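Local structure of endoglycosidase (Bacteroides thetaiotaomicron, 6Q64) at residues G293-Y298 and G310-D315; I330-M335 and K346-A351. The protein probably hydrolyses glycosidic bonds in complex N-glycans, acting as an endoglycosidase of glycoside hydrolase family 18. The protein carries 1 engineered substitution. One frame throughout, in Å; residues are numbered along the deposited sequence.

Interaction 1 (G293-Y298 and G310-D315); sequences GGITYY and GNQILD
With CG anti to its backbone N (chi1 -168°), Tyr298 brings its ring over the start of helix 311-317; the same torsion in Gln312 (chi1 -177°) sends an extended chain past that ring to the Ile295 backbone, while Asn311 folds its CG back between its own N and carbonyl carbon to bring the amide to the tyrosine backbone. In this family 18 TIM barrel the loop that runs from helix 286-289 to helix 311-317 thus closes on the helix it leads into, a worked example of how one flat side chain can be fixed at face, edge and hydroxyl together. Gln312 CA sits over one face of the Tyr298 ring, 3.8 Å from its centroid, in a CH-pi contact. Ile295 CD1 lies at the ring edge. The phenol end then reaches Asp315: Tyr298 OH donates to Asp315 OD2 over 2.5 Å, on the anti side of that oxygen and slightly out of the carboxylate plane. Thr261 also bonds OD2 and Ser300 bonds OD1, so the carboxylate is held at both oxygens. Were Tyr298 cut back to an alanine, Asp315 OD2 would probably lose its phenol donor and a gap would open over Gln312 CA. At the other end of the residue, Asn311 ND2 gives a nearly straight bond of 3.0 Å to Tyr298 O, arriving from above the carbonyl plane; Asn306 OD1 pairs with the same amide nitrogen. The Gln312 side chain crosses that of Ile295, with NE2 at 3.5 Å from Ile295 CG1 and hydrogen-bonded to Tyr256 O. The bond from Ile295 N to Gln312 OE1 is weak, and the position of that oxygen is less certain. Where the two backbones draw together, at the N-cap residue Gly310, its CA makes a C-H...O contact of 3.5 Å with Gly293 O.

Interaction 2 (I330-M335 and K346-A351); sequences IGTYHM and KWLRKA
Leu348 joins helix 346-358 to the last strand of the TIM barrel, 329-333, through Ile330, and to the turn after that strand through Met335. This is the barrel's basic beta-alpha unit, in which strand and helix run antiparallel: the segment axes lie 173° apart in direction and 9.4 Å from each other at closest approach. From Leu348 CA the bond to CB already heads for the strand, and CG, set anti to the backbone N (chi1 -169°), carries the chain onward to the branch point, where its two methyls diverge to different neighbours. CD1 meets Ile330 CD1 at 3.9 Å, the two side chains lying alongside and pointing opposite ways, and comes more loosely near Thr332 CG2. CD2 takes the other branch and touches the methyl CE of Met335, a selenomethionine, at 3.6 Å; the bend at chi3 of that residue turns CE to the leucine. Val98, from a loop, also packs on Leu348. In the first turn of the helix, the backbone N atoms of Trp347 and Leu348 both bond to the carboxylate of Asp338. One turn further along the helix, Ile330 CD1 finds its second partner in Ala351 CB, 3.5 Å away.

Overall arrangement
Both contacts are buried, with centres about 11 Å apart on the same side of the chain's centre, yet they illustrate different ways of joining successive parts of a barrel. Interaction 1, farther from the centre, secures a loop to the helix it leads into and does so largely with polar groups and an aromatic face. Interaction 2 lies deeper, between a strand and the helix outside it, and is wholly apolar. Helix 311-317, which precedes strand 329-333 in the chain, links the two: Ile313 turns its CG1 and CD1 to Ala351 and Thr332, while Leu314 packs on Ala351 as well. Trp347 NE1 lies beside Gly293 N, adding a further point of touch.

Interaction 1 (G293-Y298 and G310-D315)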
ATOM      1  N   GLY A 293     -13.214  14.344  -0.676  1.00 76.20           N
ATOM      2  CA  GLY A 293     -11.743  14.263  -0.823  1.00 80.25           C
ATOM      3  C   GLY A 293     -11.049  14.502   0.509  1.00 76.64           C
ATOM      4  O   GLY A 293     -10.307  15.492   0.644  1.00 82.18           O
ATOM      5  N   GLY A 294     -11.397  13.664   1.478  1.00 79.43           N
ATOM      6  CA  GLY A 294     -11.064  13.768   2.908  1.00 82.15           C
ATOM      7  C   GLY A 294     -11.793  14.912   3.580  1.00 81.02           C
ATOM      8  O   GLY A 294     -12.824  15.308   3.056  1.00 80.17           O
ATOM      9  N   ILE A 295     -11.218  15.445   4.660  1.00 78.87           N
ATOM     10  CA  ILE A 295     -11.898  16.342   5.633  1.00 82.30           C
ATOM     11  C   ILE A 295     -12.256  17.661   4.945  1.00 80.68           C
ATOM     12  O   ILE A 295     -11.620  18.018   3.934  1.00 78.46           O
ATOM     13  CB  ILE A 295     -11.007  16.548   6.871  1.00 85.50           C
ATOM     14  CG1 ILE A 295      -9.659  17.194   6.530  1.00 87.10           C
ATOM     15  CG2 ILE A 295     -10.806  15.236   7.610  1.00 85.18           C
ATOM     16  CD1 ILE A 295      -9.187  18.189   7.570  1.00 89.87           C
ATOM     17  N   THR A 296     -13.220  18.378   5.501  1.00 82.70           N
ATOM     18  CA  THR A 296     -13.818  19.559   4.840  1.00 90.74           C
ATOM     19  C   THR A 296     -13.174  20.842   5.360  1.00 96.04           C
ATOM     20  O   THR A 296     -13.358  21.890   4.702  1.00103.36           O
ATOM     21  CB  THR A 296     -15.323  19.527   5.087  1.00 90.24           C
ATOM     22  OG1 THR A 296     -15.431  19.602   6.502  1.00 89.67           O
ATOM     23  CG2 THR A 296     -15.963  18.258   4.575  1.00 87.47           C
ATOM     24  N   TYR A 297     -12.471  20.722   6.493  1.00 95.67           N
ATOM     25  CA  TYR A 297     -11.862  21.817   7.292  1.00 93.53           C
ATOM     26  C   TYR A 297     -10.332  21.739   7.255  1.00 89.05           C
ATOM     27  O   TYR A 297      -9.696  22.076   8.236  1.00 93.58           O
ATOM     28  CB  TYR A 297     -12.323  21.717   8.745  1.00 95.32           C
ATOM     29  CG  TYR A 297     -11.996  20.416   9.432  1.00 93.43           C
ATOM     30  CD1 TYR A 297     -12.775  19.290   9.232  1.00 94.46           C
ATOM     31  CD2 TYR A 297     -10.936  20.310  10.313  1.00 90.50           C
ATOM     32  CE1 TYR A 297     -12.504  18.091   9.873  1.00 94.06           C
ATOM     33  CE2 TYR A 297     -10.650  19.120  10.962  1.00 92.02           C
ATOM     34  CZ  TYR A 297     -11.433  17.999  10.741  1.00 92.03           C
ATOM     35  OH  TYR A 297     -11.166  16.817  11.374  1.00 89.23           O
ATOM     36  N   TYR A 298      -9.751  21.288   6.153  1.00 87.95           N
ATOM     37  CA  TYR A 298      -8.282  21.263   5.947  1.00 84.26           C
ATOM     38  C   TYR A 298      -7.831  22.643   5.490  1.00 86.89           C
ATOM     39  O   TYR A 298      -8.648  23.365   4.857  1.00 85.02           O
ATOM     40  CB  TYR A 298      -7.864  20.246   4.890  1.00 82.48           C
ATOM     41  CG  TYR A 298      -6.392  19.932   4.794  1.00 82.67           C
ATOM     42  CD1 TYR A 298      -5.804  18.999   5.638  1.00 84.43           C
ATOM     43  CD2 TYR A 298      -5.595  20.511   3.815  1.00 80.90           C
ATOM     44  CE1 TYR A 298      -4.459  18.670   5.531  1.00 81.41           C
ATOM     45  CE2 TYR A 298      -4.252  20.192   3.689  1.00 76.50           C
ATOM     46  CZ  TYR A 298      -3.680  19.269   4.555  1.00 77.64           C
ATOM     47  OH  TYR A 298      -2.373  18.897   4.436  1.00 68.86           O
ATOM     48  N   GLY A 310     -11.879  19.225  -1.410  1.00 83.57           N
ATOM     49  CA  GLY A 310     -10.904  18.112  -1.555  1.00 85.57           C
ATOM     50  C   GLY A 310      -9.437  18.528  -1.334  1.00 85.58           C
ATOM     51  O   GLY A 310      -8.493  17.819  -1.848  1.00 72.69           O
ATOM     52  N   ASN A 311      -9.212  19.615  -0.582  1.00 81.65           N
ATOM     53  CA  ASN A 311      -7.879  20.262  -0.477  1.00 76.89           C
ATOM     54  C   ASN A 311      -6.924  19.369   0.346  1.00 69.57           C
ATOM     55  O   ASN A 311      -5.751  19.410   0.032  1.00 72.72           O
ATOM     56  CB  ASN A 311      -7.992  21.733  -0.061  1.00 73.42           C
ATOM     57  CG  ASN A 311      -8.481  21.911   1.345  1.00 76.63           C
ATOM     58  OD1 ASN A 311      -9.071  20.993   1.901  1.00 77.69           O
ATOM     59  ND2 ASN A 311      -8.206  23.070   1.932  1.00 79.36           N
ATOM     60  N   GLN A 312      -7.400  18.509   1.251  1.00 67.97           N
ATOM     61  CA  GLN A 312      -6.583  17.462   1.937  1.00 66.35           C
ATOM     62  C   GLN A 312      -5.899  16.624   0.864  1.00 65.37           C
ATOM     63  O   GLN A 312      -4.680  16.720   0.737  1.00 71.46           O
ATOM     64  CB  GLN A 312      -7.384  16.588   2.914  1.00 69.54           C
ATOM     65  CG  GLN A 312      -6.564  15.560   3.690  1.00 68.94           C
ATOM     66  CD  GLN A 312      -7.249  14.939   4.897  1.00 71.94           C
ATOM     67  OE1 GLN A 312      -8.181  14.125   4.839  1.00 71.60           O
ATOM     68  NE2 GLN A 312      -6.739  15.279   6.059  1.00 72.98           N
ATOM     69  N   ILE A 313      -6.622  15.848   0.072  1.00 70.49           N
ATOM     70  CA  ILE A 313      -5.967  14.895  -0.882  1.00 69.00           C
ATOM     71  C   ILE A 313      -5.129  15.657  -1.926  1.00 67.25           C
ATOM     72  O   ILE A 313      -4.183  15.081  -2.502  1.00 68.80           O
ATOM     73  CB  ILE A 313      -6.981  13.954  -1.551  1.00 71.91           C
ATOM     74  CG1 ILE A 313      -6.259  12.804  -2.263  1.00 70.17           C
ATOM     75  CG2 ILE A 313      -7.902  14.734  -2.475  1.00 74.21           C
ATOM     76  CD1 ILE A 313      -7.097  11.563  -2.480  1.00 69.00           C
ATOM     77  N   LEU A 314      -5.429  16.911  -2.208  1.00 68.20           N
ATOM     78  CA  LEU A 314      -4.707  17.569  -3.323  1.00 70.22           C
ATOM     79  C   LEU A 314      -3.418  18.138  -2.759  1.00 75.84           C
ATOM     80  O   LEU A 314      -2.417  18.142  -3.502  1.00 78.02           O
ATOM     81  CB  LEU A 314      -5.575  18.656  -3.965  1.00 72.40           C
ATOM     82  CG  LEU A 314      -6.901  18.178  -4.554  1.00 70.58           C
ATOM     83  CD1 LEU A 314      -7.695  19.351  -5.084  1.00 74.91           C
ATOM     84  CD2 LEU A 314      -6.667  17.163  -5.646  1.00 70.10           C
ATOM     85  N   ASP A 315      -3.474  18.616  -1.507  1.00 71.69           N
ATOM     86  CA  ASP A 315      -2.279  19.083  -0.779  1.00 66.78           C
ATOM     87  C   ASP A 315      -1.310  17.914  -0.712  1.00 64.49           C
ATOM     88  O   ASP A 315      -0.124  18.094  -1.065  1.00 66.48           O
ATOM     89  CB  ASP A 315      -2.614  19.583   0.622  1.00 71.41           C
ATOM     90  CG  ASP A 315      -1.440  20.277   1.293  1.00 72.50           C
ATOM     91  OD1 ASP A 315      -0.797  21.148   0.624  1.00 66.32           O
ATOM     92  OD2 ASP A 315      -1.160  19.906   2.459  1.00 70.41           O
TER

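Interaction 2 (I330-M335 and K346-A351)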
ATOM      1  N   ILE A 330       0.429   9.168  -2.741  1.00 63.65           N
ATOM      2  CA  ILE A 330      -0.820   9.319  -1.952  1.00 66.09           C
ATOM      3  C   ILE A 330      -1.682   8.084  -2.184  1.00 63.11           C
ATOM      4  O   ILE A 330      -1.442   7.375  -3.177  1.00 65.39           O
ATOM      5  CB  ILE A 330      -1.563  10.596  -2.360  1.00 68.78           C
ATOM      6  CG1 ILE A 330      -1.961  10.539  -3.830  1.00 71.69           C
ATOM      7  CG2 ILE A 330      -0.726  11.826  -2.068  1.00 71.80           C
ATOM      8  CD1 ILE A 330      -3.395  10.848  -4.012  1.00 82.41           C
ATOM      9  N   GLY A 331      -2.626   7.865  -1.278  1.00 59.48           N
ATOM     10  CA  GLY A 331      -3.610   6.779  -1.336  1.00 64.75           C
ATOM     11  C   GLY A 331      -4.864   7.092  -0.525  1.00 64.18           C
ATOM     12  O   GLY A 331      -4.909   8.075   0.221  1.00 62.34           O
ATOM     13  N   THR A 332      -5.857   6.230  -0.644  1.00 67.24           N
ATOM     14  CA  THR A 332      -7.165   6.367   0.019  1.00 65.91           C
ATOM     15  C   THR A 332      -7.465   5.046   0.699  1.00 67.05           C
ATOM     16  O   THR A 332      -7.100   3.997   0.144  1.00 63.23           O
ATOM     17  CB  THR A 332      -8.184   6.722  -1.049  1.00 67.29           C
ATOM     18  OG1 THR A 332      -7.878   5.746  -2.043  1.00 70.91           O
ATOM     19  CG2 THR A 332      -8.046   8.131  -1.590  1.00 66.38           C
ATOM     20  N   TYR A 333      -8.009   5.123   1.907  1.00 75.54           N
ATOM     21  CA  TYR A 333      -8.538   3.963   2.667  1.00 77.22           C
ATOM     22  C   TYR A 333      -9.957   3.712   2.165  1.00 79.25           C
ATOM     23  O   TYR A 333     -10.766   4.662   2.190  1.00 73.21           O
ATOM     24  CB  TYR A 333      -8.467   4.257   4.166  1.00 75.16           C
ATOM     25  CG  TYR A 333      -9.073   3.216   5.063  1.00 73.88           C
ATOM     26  CD1 TYR A 333      -8.520   1.955   5.183  1.00 74.64           C
ATOM     27  CD2 TYR A 333     -10.198   3.510   5.814  1.00 78.48           C
ATOM     28  CE1 TYR A 333      -9.082   1.001   6.021  1.00 80.88           C
ATOM     29  CE2 TYR A 333     -10.758   2.585   6.678  1.00 83.36           C
ATOM     30  CZ  TYR A 333     -10.201   1.322   6.778  1.00 86.06           C
ATOM     31  OH  TYR A 333     -10.792   0.422   7.619  1.00 96.63           O
ATOM     32  N   HIS A 334     -10.223   2.480   1.719  1.00 87.70           N
ATOM     33  CA  HIS A 334     -11.473   2.086   1.025  1.00 92.39           C
ATOM     34  C   HIS A 334     -11.576   2.979  -0.209  1.00 88.30           C
ATOM     35  O   HIS A 334     -12.474   3.813  -0.316  1.00 86.86           O
ATOM     36  CB  HIS A 334     -12.667   2.138   2.001  1.00 98.70           C
ATOM     37  CG  HIS A 334     -12.868   0.872   2.780  1.00106.78           C
ATOM     38  ND1 HIS A 334     -12.888   0.845   4.162  1.00109.24           N
ATOM     39  CD2 HIS A 334     -13.080  -0.403   2.382  1.00105.77           C
ATOM     40  CE1 HIS A 334     -13.079  -0.390   4.579  1.00111.34           C
ATOM     41  NE2 HIS A 334     -13.194  -1.173   3.505  1.00109.43           N
HETATM   42  N   MSE A 335     -10.570   2.828  -1.083  1.00 80.65           N
HETATM   43  CA  MSE A 335     -10.423   3.622  -2.295  1.00 83.69           C
HETATM   44  C   MSE A 335     -11.668   3.525  -3.178  1.00 87.72           C
HETATM   45  O   MSE A 335     -12.016   4.501  -3.841  1.00 91.17           O
HETATM   46  CB  MSE A 335      -9.184   3.189  -3.088  1.00 78.17           C
HETATM   47  CG  MSE A 335      -8.912   1.728  -3.062  1.00 77.74           C
HETATM   48 SE   MSE A 335      -7.419   1.242  -4.223  1.00 77.34          SE
HETATM   49  CE  MSE A 335      -6.835   2.749  -5.293  1.00 73.58           C
ATOM     50  N   LYS A 346     -13.064  10.187  -8.665  1.00 72.17           N
ATOM     51  CA  LYS A 346     -12.932  11.643  -8.884  1.00 73.99           C
ATOM     52  C   LYS A 346     -11.634  12.101  -8.222  1.00 75.56           C
ATOM     53  O   LYS A 346     -10.786  12.712  -8.906  1.00 73.54           O
ATOM     54  CB  LYS A 346     -14.141  12.368  -8.280  1.00 72.58           C
ATOM     55  CG  LYS A 346     -14.156  13.879  -8.455  1.00 70.86           C
ATOM     56  CD  LYS A 346     -15.260  14.515  -7.682  1.00 72.39           C
ATOM     57  CE  LYS A 346     -15.326  16.023  -7.821  1.00 76.11           C
ATOM     58  NZ  LYS A 346     -16.274  16.600  -6.819  1.00 79.68           N
ATOM     59  N   TRP A 347     -11.527  11.819  -6.927  1.00 74.75           N
ATOM     60  CA  TRP A 347     -10.557  12.480  -6.025  1.00 73.68           C
ATOM     61  C   TRP A 347      -9.177  11.888  -6.273  1.00 73.68           C
ATOM     62  O   TRP A 347      -8.240  12.636  -6.575  1.00 69.45           O
ATOM     63  CB  TRP A 347     -11.013  12.322  -4.584  1.00 72.65           C
ATOM     64  CG  TRP A 347     -12.254  13.113  -4.333  1.00 74.15           C
ATOM     65  CD1 TRP A 347     -13.460  12.645  -3.916  1.00 76.88           C
ATOM     66  CD2 TRP A 347     -12.418  14.527  -4.502  1.00 76.12           C
ATOM     67  NE1 TRP A 347     -14.351  13.672  -3.766  1.00 75.45           N
ATOM     68  CE2 TRP A 347     -13.746  14.836  -4.138  1.00 75.05           C
ATOM     69  CE3 TRP A 347     -11.559  15.566  -4.877  1.00 79.83           C
ATOM     70  CZ2 TRP A 347     -14.244  16.135  -4.175  1.00 77.35           C
ATOM     71  CZ3 TRP A 347     -12.050  16.851  -4.924  1.00 83.13           C
ATOM     72  CH2 TRP A 347     -13.386  17.123  -4.601  1.00 81.23           C
ATOM     73  N   LEU A 348      -9.067  10.569  -6.232  1.00 72.22           N
ATOM     74  CA  LEU A 348      -7.778   9.931  -6.566  1.00 71.19           C
ATOM     75  C   LEU A 348      -7.266  10.429  -7.935  1.00 70.57           C
ATOM     76  O   LEU A 348      -6.093  10.811  -8.016  1.00 75.71           O
ATOM     77  CB  LEU A 348      -7.940   8.413  -6.502  1.00 72.12           C
ATOM     78  CG  LEU A 348      -6.628   7.635  -6.562  1.00 76.20           C
ATOM     79  CD1 LEU A 348      -5.690   8.028  -5.419  1.00 77.64           C
ATOM     80  CD2 LEU A 348      -6.891   6.133  -6.550  1.00 78.01           C
ATOM     81  N   ARG A 349      -8.090  10.453  -8.982  1.00 73.79           N
ATOM     82  CA  ARG A 349      -7.633  10.802 -10.361  1.00 71.86           C
ATOM     83  C   ARG A 349      -7.128  12.259 -10.417  1.00 66.37           C
ATOM     84  O   ARG A 349      -6.092  12.569 -11.096  1.00 61.75           O
ATOM     85  CB  ARG A 349      -8.800  10.663 -11.331  1.00 74.83           C
ATOM     86  CG  ARG A 349      -8.879   9.339 -12.066  1.00 81.89           C
ATOM     87  CD  ARG A 349      -9.901   9.468 -13.183  1.00 84.79           C
ATOM     88  NE  ARG A 349     -10.716   8.277 -13.289  1.00 86.74           N
ATOM     89  CZ  ARG A 349     -10.353   7.174 -13.936  1.00 87.06           C
ATOM     90  NH1 ARG A 349      -9.184   7.110 -14.559  1.00 82.85           N
ATOM     91  NH2 ARG A 349     -11.174   6.135 -13.974  1.00 83.93           N
ATOM     92  N   LYS A 350      -7.903  13.133  -9.791  1.00 60.05           N
ATOM     93  CA  LYS A 350      -7.600  14.564  -9.708  1.00 63.81           C
ATOM     94  C   LYS A 350      -6.277  14.712  -8.955  1.00 66.03           C
ATOM     95  O   LYS A 350      -5.362  15.384  -9.473  1.00 69.59           O
ATOM     96  CB  LYS A 350      -8.723  15.300  -8.979  1.00 64.00           C
ATOM     97  CG  LYS A 350      -8.796  16.790  -9.280  1.00 65.52           C
ATOM     98  CD  LYS A 350      -9.912  17.429  -8.535  1.00 69.71           C
ATOM     99  CE  LYS A 350     -10.771  18.300  -9.421  1.00 78.30           C
ATOM    100  NZ  LYS A 350     -10.133  19.635  -9.588  1.00 87.82           N
ATOM    101  N   ALA A 351      -6.188  14.098  -7.776  1.00 66.56           N
ATOM    102  CA  ALA A 351      -5.008  14.181  -6.892  1.00 63.34           C
ATOM    103  C   ALA A 351      -3.776  13.834  -7.721  1.00 62.08           C
ATOM    104  O   ALA A 351      -2.903  14.696  -7.828  1.00 64.61           O
ATOM    105  CB  ALA A 351      -5.172  13.285  -5.702  1.00 64.55           C
TER